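Side-chain contacts in glycine betaine/carnitine/choline ABC transporter%2C ATP-binding protein%2C putative (Staphylococcus aureus, PDB 5IIP), which probably powers ATP-dependent uptake of osmolytes such as glycine betaine, carnitine and choline, in a transport system inhibited by the second messenger c-di-AMP: residues T119-N124 with N145-V150; N54-I59 with E84-G89; N75-F80 with N127-D132. All blocks are in the same frame, centred on the assembly; numbering follows the deposited sequence.

Interaction 1: residues T119-N124 with N145-V150; sequences TILKRN and NVVDIV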
loop_
_atom_site.group_PDB
_atom_site.type_symbol
_atom_site.label_atom_id
_atom_site.label_comp_id
_atom_site.label_asym_id
_atom_site.label_seq_id
_atom_site.Cartn_x
_atom_site.Cartn_y
_atom_site.Cartn_z
ATOM N N THR D 119 10.848 -10.133 3.464
ATOM C CA THR D 119 9.857 -9.094 3.569
ATOM C C THR D 119 8.544 -9.601 3.092
ATOM O O THR D 119 7.546 -9.308 3.665
ATOM C CB THR D 119 10.248 -7.869 2.740
ATOM O OG1 THR D 119 11.356 -7.232 3.344
ATOM C CG2 THR D 119 9.161 -6.855 2.658
ATOM N N ILE D 120 8.553 -10.344 2.010
ATOM C CA ILE D 120 7.340 -10.878 1.454
ATOM C C ILE D 120 6.679 -11.847 2.370
ATOM O O ILE D 120 5.510 -11.818 2.503
ATOM C CB ILE D 120 7.617 -11.568 0.123
ATOM C CG1 ILE D 120 8.067 -10.541 -0.861
ATOM C CG2 ILE D 120 6.419 -12.315 -0.413
ATOM C CD1 ILE D 120 8.445 -11.125 -2.172
ATOM N N LEU D 121 7.442 -12.760 2.931
ATOM C CA LEU D 121 6.919 -13.760 3.839
ATOM C C LEU D 121 6.449 -13.166 5.136
ATOM O O LEU D 121 5.498 -13.591 5.703
ATOM C CB LEU D 121 7.941 -14.849 4.101
ATOM C CG LEU D 121 8.312 -15.751 2.953
ATOM C CD1 LEU D 121 9.435 -16.681 3.283
ATOM C CD2 LEU D 121 7.141 -16.511 2.467
ATOM N N LYS D 122 7.196 -12.217 5.641
ATOM C CA LYS D 122 6.881 -11.560 6.888
ATOM C C LYS D 122 5.664 -10.663 6.868
ATOM O O LYS D 122 4.942 -10.574 7.821
ATOM C CB LYS D 122 8.075 -10.803 7.400
ATOM C CG LYS D 122 9.089 -11.633 8.145
ATOM C CD LYS D 122 10.103 -10.726 8.803
ATOM C CE LYS D 122 11.373 -11.425 9.116
ATOM N NZ LYS D 122 12.407 -10.395 9.137
ATOM N N ARG D 123 5.482 -9.955 5.785
ATOM C CA ARG D 123 4.383 -9.064 5.655
ATOM C C ARG D 123 3.193 -9.765 5.115
ATOM O O ARG D 123 3.248 -10.892 4.747
ATOM C CB ARG D 123 4.716 -7.926 4.723
ATOM C CG ARG D 123 6.035 -7.278 4.938
ATOM C CD ARG D 123 5.933 -6.128 5.880
ATOM N NE ARG D 123 7.072 -5.255 5.714
ATOM C CZ ARG D 123 7.631 -4.551 6.679
ATOM N NH1 ARG D 123 7.175 -4.607 7.908
ATOM N NH2 ARG D 123 8.662 -3.792 6.406
ATOM N N ASN D 124 2.100 -9.059 5.065
ATOM C CA ASN D 124 0.885 -9.613 4.584
ATOM C C ASN D 124 0.537 -9.250 3.165
ATOM O O ASN D 124 -0.539 -9.521 2.712
ATOM C CB ASN D 124 -0.230 -9.191 5.498
ATOM C CG ASN D 124 -1.293 -10.219 5.582
ATOM O OD1 ASN D 124 -1.056 -11.388 5.350
ATOM N ND2 ASN D 124 -2.492 -9.786 5.886
ATOM N N ASN D 145 2.854 -17.806 -4.211
ATOM C CA ASN D 145 3.893 -18.440 -4.978
ATOM C C ASN D 145 5.223 -18.571 -4.270
ATOM O O ASN D 145 5.916 -19.521 -4.449
ATOM C CB ASN D 145 4.057 -17.742 -6.303
ATOM C CG ASN D 145 2.937 -18.033 -7.222
ATOM O OD1 ASN D 145 2.320 -19.063 -7.127
ATOM N ND2 ASN D 145 2.663 -17.124 -8.099
ATOM N N VAL D 146 5.578 -17.573 -3.494
ATOM C CA VAL D 146 6.816 -17.565 -2.752
ATOM C C VAL D 146 6.807 -18.670 -1.724
ATOM O O VAL D 146 7.791 -19.304 -1.516
ATOM C CB VAL D 146 7.070 -16.205 -2.122
ATOM C CG1 VAL D 146 8.249 -16.247 -1.186
ATOM C CG2 VAL D 146 7.279 -15.177 -3.189
ATOM N N VAL D 147 5.677 -18.877 -1.075
ATOM C CA VAL D 147 5.536 -19.922 -0.098
ATOM C C VAL D 147 5.677 -21.273 -0.735
ATOM O O VAL D 147 6.341 -22.117 -0.224
ATOM C CB VAL D 147 4.169 -19.847 0.592
ATOM C CG1 VAL D 147 3.966 -20.991 1.534
ATOM C CG2 VAL D 147 3.982 -18.560 1.336
ATOM N N ASP D 148 5.037 -21.477 -1.866
ATOM C CA ASP D 148 5.091 -22.754 -2.566
ATOM C C ASP D 148 6.480 -23.134 -3.028
ATOM O O ASP D 148 6.880 -24.261 -2.908
ATOM C CB ASP D 148 4.188 -22.715 -3.801
ATOM C CG ASP D 148 2.730 -22.910 -3.493
ATOM O OD1 ASP D 148 2.373 -23.834 -2.772
ATOM O OD2 ASP D 148 1.913 -22.152 -4.003
ATOM N N ILE D 149 7.186 -22.176 -3.594
ATOM C CA ILE D 149 8.536 -22.371 -4.072
ATOM C C ILE D 149 9.481 -22.668 -2.966
ATOM O O ILE D 149 10.288 -23.557 -3.025
ATOM C CB ILE D 149 9.083 -21.055 -4.648
ATOM C CG2 ILE D 149 10.437 -21.242 -5.264
ATOM N N VAL D 150 9.379 -21.856 -1.959
ATOM C CA VAL D 150 10.235 -21.993 -0.837
ATOM C C VAL D 150 9.999 -23.344 -0.199
ATOM O O VAL D 150 10.921 -24.062 0.092
ATOM C CB VAL D 150 10.023 -20.793 0.108
ATOM C CG1 VAL D 150 9.957 -21.119 1.563
ATOM C CG2 VAL D 150 11.080 -19.776 -0.120
#

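Interaction 2: residues N54-I59 with E84-G89; sequences NDAVHI and EDINQG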
loop_
_atom_site.group_PDB
_atom_site.type_symbol
_atom_site.label_atom_id
_atom_site.label_comp_id
_atom_site.label_asym_id
_atom_site.label_seq_id
_atom_site.Cartn_x
_atom_site.Cartn_y
_atom_site.Cartn_z
ATOM N N ASN D 54 -16.671 -0.501 -13.893
ATOM C CA ASN D 54 -17.434 -1.589 -14.426
ATOM C C ASN D 54 -16.579 -2.429 -15.333
ATOM O O ASN D 54 -16.716 -3.611 -15.361
ATOM C CB ASN D 54 -18.709 -1.104 -15.065
ATOM C CG ASN D 54 -19.777 -0.837 -14.047
ATOM O OD1 ASN D 54 -20.095 -1.692 -13.263
ATOM N ND2 ASN D 54 -20.328 0.351 -14.054
ATOM N N ASP D 55 -15.680 -1.809 -16.066
ATOM C CA ASP D 55 -14.773 -2.534 -16.941
ATOM C C ASP D 55 -13.874 -3.439 -16.128
ATOM O O ASP D 55 -13.576 -4.516 -16.546
ATOM C CB ASP D 55 -13.924 -1.592 -17.798
ATOM C CG ASP D 55 -14.703 -0.915 -18.892
ATOM O OD1 ASP D 55 -15.555 -1.549 -19.508
ATOM O OD2 ASP D 55 -14.451 0.257 -19.146
ATOM N N ALA D 56 -13.445 -2.951 -14.972
ATOM C CA ALA D 56 -12.579 -3.661 -14.053
ATOM C C ALA D 56 -13.232 -4.884 -13.522
ATOM O O ALA D 56 -12.615 -5.887 -13.338
ATOM C CB ALA D 56 -12.158 -2.779 -12.910
ATOM N N VAL D 57 -14.504 -4.774 -13.256
ATOM C CA VAL D 57 -15.281 -5.897 -12.810
ATOM C C VAL D 57 -15.313 -6.989 -13.892
ATOM O O VAL D 57 -15.183 -8.134 -13.587
ATOM C CB VAL D 57 -16.698 -5.421 -12.431
ATOM C CG1 VAL D 57 -17.747 -6.493 -12.542
ATOM C CG2 VAL D 57 -16.712 -4.847 -11.043
ATOM N N HIS D 58 -15.503 -6.629 -15.152
ATOM C CA HIS D 58 -15.567 -7.606 -16.216
ATOM C C HIS D 58 -14.300 -8.338 -16.415
ATOM O O HIS D 58 -14.300 -9.520 -16.634
ATOM C CB HIS D 58 -15.967 -6.959 -17.540
ATOM C CG HIS D 58 -17.315 -6.331 -17.508
ATOM N ND1 HIS D 58 -17.562 -5.081 -18.020
ATOM C CD2 HIS D 58 -18.485 -6.760 -16.988
ATOM C CE1 HIS D 58 -18.830 -4.773 -17.829
ATOM N NE2 HIS D 58 -19.406 -5.768 -17.189
ATOM N N ILE D 59 -13.212 -7.609 -16.351
ATOM C CA ILE D 59 -11.893 -8.165 -16.550
ATOM C C ILE D 59 -11.541 -9.178 -15.513
ATOM O O ILE D 59 -10.900 -10.149 -15.797
ATOM C CB ILE D 59 -10.855 -7.064 -16.553
ATOM C CG1 ILE D 59 -11.162 -6.136 -17.699
ATOM C CG2 ILE D 59 -9.469 -7.613 -16.687
ATOM C CD1 ILE D 59 -10.124 -5.108 -17.942
ATOM N N GLU D 84 -12.648 -5.485 -2.769
ATOM C CA GLU D 84 -13.215 -4.548 -1.851
ATOM C C GLU D 84 -13.112 -3.134 -2.371
ATOM O O GLU D 84 -14.026 -2.363 -2.227
ATOM C CB GLU D 84 -12.574 -4.700 -0.478
ATOM C CG GLU D 84 -13.180 -3.876 0.635
ATOM C CD GLU D 84 -14.653 -4.054 0.790
ATOM O OE1 GLU D 84 -15.175 -5.101 0.425
ATOM O OE2 GLU D 84 -15.283 -3.132 1.289
ATOM N N ASP D 85 -12.002 -2.791 -2.992
ATOM C CA ASP D 85 -11.825 -1.447 -3.492
ATOM C C ASP D 85 -12.870 -1.103 -4.508
ATOM O O ASP D 85 -13.400 -0.025 -4.503
ATOM C CB ASP D 85 -10.462 -1.295 -4.150
ATOM C CG ASP D 85 -9.317 -1.248 -3.172
ATOM O OD1 ASP D 85 -9.406 -0.584 -2.133
ATOM O OD2 ASP D 85 -8.299 -1.864 -3.474
ATOM N N ILE D 86 -13.151 -2.027 -5.400
ATOM C CA ILE D 86 -14.164 -1.832 -6.424
ATOM C C ILE D 86 -15.583 -1.665 -5.885
ATOM O O ILE D 86 -16.327 -0.841 -6.376
ATOM C CB ILE D 86 -14.146 -2.968 -7.425
ATOM C CG1 ILE D 86 -12.836 -2.979 -8.141
ATOM C CG2 ILE D 86 -15.207 -2.780 -8.473
ATOM C CD1 ILE D 86 -12.655 -4.183 -9.006
ATOM N N ASN D 87 -15.950 -2.431 -4.875
ATOM C CA ASN D 87 -17.267 -2.306 -4.325
ATOM C C ASN D 87 -17.458 -0.917 -3.782
ATOM O O ASN D 87 -18.482 -0.329 -4.005
ATOM C CB ASN D 87 -17.492 -3.301 -3.204
ATOM C CG ASN D 87 -17.482 -4.702 -3.678
ATOM O OD1 ASN D 87 -16.932 -5.579 -3.047
ATOM N ND2 ASN D 87 -18.075 -4.921 -4.808
ATOM N N GLN D 88 -16.481 -0.382 -3.074
ATOM C CA GLN D 88 -16.611 0.956 -2.518
ATOM C C GLN D 88 -16.735 1.941 -3.640
ATOM O O GLN D 88 -17.369 2.953 -3.512
ATOM N N GLY D 89 -16.091 1.631 -4.738
ATOM C CA GLY D 89 -16.085 2.491 -5.876
ATOM C C GLY D 89 -17.443 2.681 -6.439
ATOM O O GLY D 89 -17.788 3.745 -6.863
#

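Interaction 3: residues N75-F80 with N127-D132; sequences NHLLGF and NVPVVD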
loop_
_atom_site.group_PDB
_atom_site.type_symbol
_atom_site.label_atom_id
_atom_site.label_comp_id
_atom_site.label_asym_id
_atom_site.label_seq_id
_atom_site.Cartn_x
_atom_site.Cartn_y
_atom_site.Cartn_z
ATOM N N ASN D 75 2.572 1.606 -20.282
ATOM C CA ASN D 75 2.669 0.553 -19.267
ATOM C C ASN D 75 3.309 0.902 -17.918
ATOM O O ASN D 75 3.829 0.044 -17.261
ATOM C CB ASN D 75 3.300 -0.715 -19.852
ATOM C CG ASN D 75 2.303 -1.827 -20.078
ATOM O OD1 ASN D 75 2.116 -2.676 -19.249
ATOM N ND2 ASN D 75 1.684 -1.829 -21.214
ATOM N N HIS D 76 3.263 2.151 -17.511
ATOM C CA HIS D 76 3.798 2.516 -16.241
ATOM C C HIS D 76 2.782 2.129 -15.235
ATOM O O HIS D 76 1.618 2.256 -15.476
ATOM C CB HIS D 76 4.002 3.986 -16.136
ATOM C CG HIS D 76 5.000 4.530 -17.084
ATOM N ND1 HIS D 76 4.683 5.496 -18.001
ATOM C CD2 HIS D 76 6.314 4.282 -17.243
ATOM C CE1 HIS D 76 5.755 5.814 -18.690
ATOM N NE2 HIS D 76 6.759 5.090 -18.251
ATOM N N LEU D 77 3.238 1.655 -14.099
ATOM C CA LEU D 77 2.358 1.252 -13.041
ATOM C C LEU D 77 1.858 2.442 -12.294
ATOM O O LEU D 77 2.607 3.242 -11.842
ATOM C CB LEU D 77 3.075 0.332 -12.091
ATOM C CG LEU D 77 2.268 -0.172 -10.927
ATOM C CD1 LEU D 77 1.261 -1.172 -11.384
ATOM C CD2 LEU D 77 3.170 -0.808 -9.934
ATOM N N LEU D 78 0.557 2.536 -12.188
ATOM C CA LEU D 78 -0.043 3.613 -11.498
ATOM C C LEU D 78 -0.868 3.196 -10.322
ATOM O O LEU D 78 -1.034 3.955 -9.416
ATOM C CB LEU D 78 -0.952 4.381 -12.442
ATOM C CG LEU D 78 -0.472 4.864 -13.786
ATOM C CD1 LEU D 78 -1.588 5.583 -14.456
ATOM C CD2 LEU D 78 0.705 5.779 -13.699
ATOM N N GLY D 79 -1.420 2.010 -10.351
ATOM C CA GLY D 79 -2.276 1.597 -9.286
ATOM C C GLY D 79 -2.611 0.160 -9.120
ATOM O O GLY D 79 -2.219 -0.672 -9.866
ATOM N N PHE D 80 -3.396 -0.098 -8.101
ATOM C CA PHE D 80 -3.825 -1.420 -7.760
ATOM C C PHE D 80 -5.291 -1.477 -7.365
ATOM O O PHE D 80 -5.780 -0.609 -6.695
ATOM C CB PHE D 80 -2.933 -1.895 -6.616
ATOM C CG PHE D 80 -3.242 -3.250 -6.120
ATOM C CD1 PHE D 80 -2.669 -4.337 -6.688
ATOM C CD2 PHE D 80 -4.080 -3.425 -5.072
ATOM C CE1 PHE D 80 -2.939 -5.587 -6.236
ATOM C CE2 PHE D 80 -4.366 -4.673 -4.614
ATOM C CZ PHE D 80 -3.793 -5.757 -5.192
ATOM N N ASN D 127 0.208 -9.367 -3.429
ATOM C CA ASN D 127 0.680 -9.233 -4.793
ATOM C C ASN D 127 1.790 -8.258 -4.907
ATOM O O ASN D 127 1.601 -7.108 -4.658
ATOM C CB ASN D 127 -0.443 -8.734 -5.661
ATOM C CG ASN D 127 -1.647 -9.585 -5.578
ATOM O OD1 ASN D 127 -2.605 -9.238 -4.939
ATOM N ND2 ASN D 127 -1.592 -10.716 -6.194
ATOM N N VAL D 128 2.958 -8.714 -5.297
ATOM C CA VAL D 128 4.080 -7.834 -5.441
ATOM C C VAL D 128 4.439 -7.614 -6.898
ATOM O O VAL D 128 5.013 -8.452 -7.545
ATOM C CB VAL D 128 5.279 -8.422 -4.715
ATOM C CG1 VAL D 128 6.389 -7.422 -4.612
ATOM C CG2 VAL D 128 4.883 -8.885 -3.341
ATOM N N PRO D 129 4.093 -6.471 -7.427
ATOM C CA PRO D 129 4.368 -6.151 -8.817
ATOM C C PRO D 129 5.826 -6.050 -9.142
ATOM O O PRO D 129 6.556 -5.547 -8.359
ATOM C CB PRO D 129 3.712 -4.801 -8.991
ATOM C CG PRO D 129 2.785 -4.674 -7.897
ATOM C CD PRO D 129 3.326 -5.431 -6.771
ATOM N N VAL D 130 6.231 -6.510 -10.306
ATOM C CA VAL D 130 7.610 -6.432 -10.712
ATOM C C VAL D 130 7.740 -5.399 -11.780
ATOM O O VAL D 130 7.042 -5.417 -12.748
ATOM C CB VAL D 130 8.106 -7.745 -11.270
ATOM C CG1 VAL D 130 9.537 -7.626 -11.717
ATOM C CG2 VAL D 130 7.956 -8.820 -10.240
ATOM N N VAL D 131 8.670 -4.493 -11.579
ATOM C CA VAL D 131 8.892 -3.399 -12.495
ATOM C C VAL D 131 10.310 -3.234 -12.980
ATOM O O VAL D 131 11.227 -3.700 -12.373
ATOM C CB VAL D 131 8.519 -2.057 -11.844
ATOM C CG1 VAL D 131 7.094 -2.063 -11.393
ATOM C CG2 VAL D 131 9.430 -1.751 -10.700
ATOM N N ASP D 132 10.455 -2.545 -14.100
ATOM C CA ASP D 132 11.745 -2.241 -14.672
ATOM C C ASP D 132 12.222 -0.922 -14.133
ATOM O O ASP D 132 11.523 -0.307 -13.387
ATOM C CB ASP D 132 11.705 -2.279 -16.186
ATOM C CG ASP D 132 10.895 -1.178 -16.802
ATOM O OD1 ASP D 132 10.640 -0.149 -16.175
ATOM O OD2 ASP D 132 10.535 -1.347 -17.963
#

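Interaction 1: residues T119-N124 with N145-V150
I120 and L121 pack against V146 and V147 in a small apolar contact between helices 114-122 and 143-153 of the second CBS domain, at the last turn of the former. L121 does most of the touching: its CD2 methyl touches two methyls of the other helix, 3.8 Å from V146 CG1 and 3.9 Å from V147 CG2. The leucine leaves its backbone at a slant to the facing helix, but with CG anti to the carbonyl carbon (chi1 -67°) its branched end comes nearer. V146 points toward the partner helix and splits its branches: CG1, which lies anti to the backbone N (chi1 172°), goes to L121, while CG2 meets CG2 of I120 at 4.1 Å. The backbones come nearest at L121 and V147, whose CA atoms are 7.4 Å apart, and the surface buried amounts to 189 Å². I120 and V146 are buried, whereas L121 and V147 form the more accessible margin. R143, at the start of the second helix, adds polar links, its NH2 hydrogen-bonded to L121 O and its NE to R123 O, just past the end of the first helix. Helix 114-122 leads into strand 127-131, and helix 143-153 follows strand 137-142, the antiparallel neighbour of 127-131; I120 also touches Y105, in the loop before strand 107-108.

Interaction 2: residues N54-I59 with E84-G89
I86 reaches from helix 83-90 to A56 and V57 on helix 53-63, an entirely apolar contact between two helices of the first CBS domain. The two branches of I86 diverge: CG2 meets V57 CG2 at 3.6 Å, the closer of the two approaches, while CD1 ends 4.2 Å from A56 CB. The extended outer torsion (chi2 172°) carries CD1 away from its own helix to that alanine. V57 offers the methyl that lies anti to its carbonyl carbon. The CA atoms of V57 and I86 are 7.7 Å apart and the buried surface is modest, 112 Å²; A56 and I86 are buried, but V57 lies at the exposed margin. Polar interactions concern other partners. D55 OD2 is hydrogen-bonded to T52 OG1 near the start of the first helix, and D82 OD1 accepts from D85 N at the start of the second. R118 and R123 of the second subunit form salt bridges with E84 and D85 respectively, so helix 83-90 faces both its domain and the dimer partner. Helix 53-63 links the parallel strands 46-48 and 67-71 as a beta-alpha-beta crossover and touches the former through A56 on I47; helix 83-90 directly follows strand 77-82, the other outer strand of that sheet.

Interaction 3: residues N75-F80 with N127-D132
L77 and F80 on strand 77-82 meet P129, V131 and N127 on strand 127-131, the order reversed because the strands run antiparallel (172° between the directions of 77-80 and 127-131). The axes of these segments stay 10.1 Å apart, too far for backbone pairing, and side chains alone span the gap. L77 has CG anti to the backbone N, which sends the branched end across to the other strand. There the L77 side chain crosses the proline at about a right angle, with CD2 4.1 Å from P129 CB and also 4.4 Å from V131 CG1, so one methyl serves two neighbours on the same strand face. F80 takes the same first torsion (chi1 179°) and presents a ring edge: CZ is 3.7 Å from N127 OD1, which lies near the ring plane. CE1 is the second ring atom involved, 3.9 Å from that oxygen. The N127 amide is turned 39° from the ring plane, a tilted edge approach and not a stack. The F80 ring also meets that of F69, which in turn touches N127 and P129 and closes the group from strand 67-71. Between L77 and F80, L78 and G79 both face V70 in a classic beta bulge, whereas V128 and V130 point away to the other side of their strand. Strands of the first and second CBS domains packed side chain to side chain in this way are characteristic of the tandem CBS pair, or Bateman module, here joined through its largely buried centre.

Interaction 3 joins the two CBS domains near the chain's centre, while interactions 1 and 2 are helix-helix contacts, one within each domain, on opposite sides of that centre. Their centres are about 27 Å apart, and each lies about 18 Å from the centre of interaction 3. Interactions 2 and 3 touch through D85 OD2 and F80 O, 4.3 Å apart, where strand 77-82 passes into helix 83-90; interactions 1 and 3 adjoin only in sequence, helix 114-122 leading to strand 127-131. The dimer brings the outer pair into relation: R123, in the 119-124 segment of interaction 1, forms an intersubunit salt bridge with D85 of the second subunit, a residue of that subunit's interaction 2.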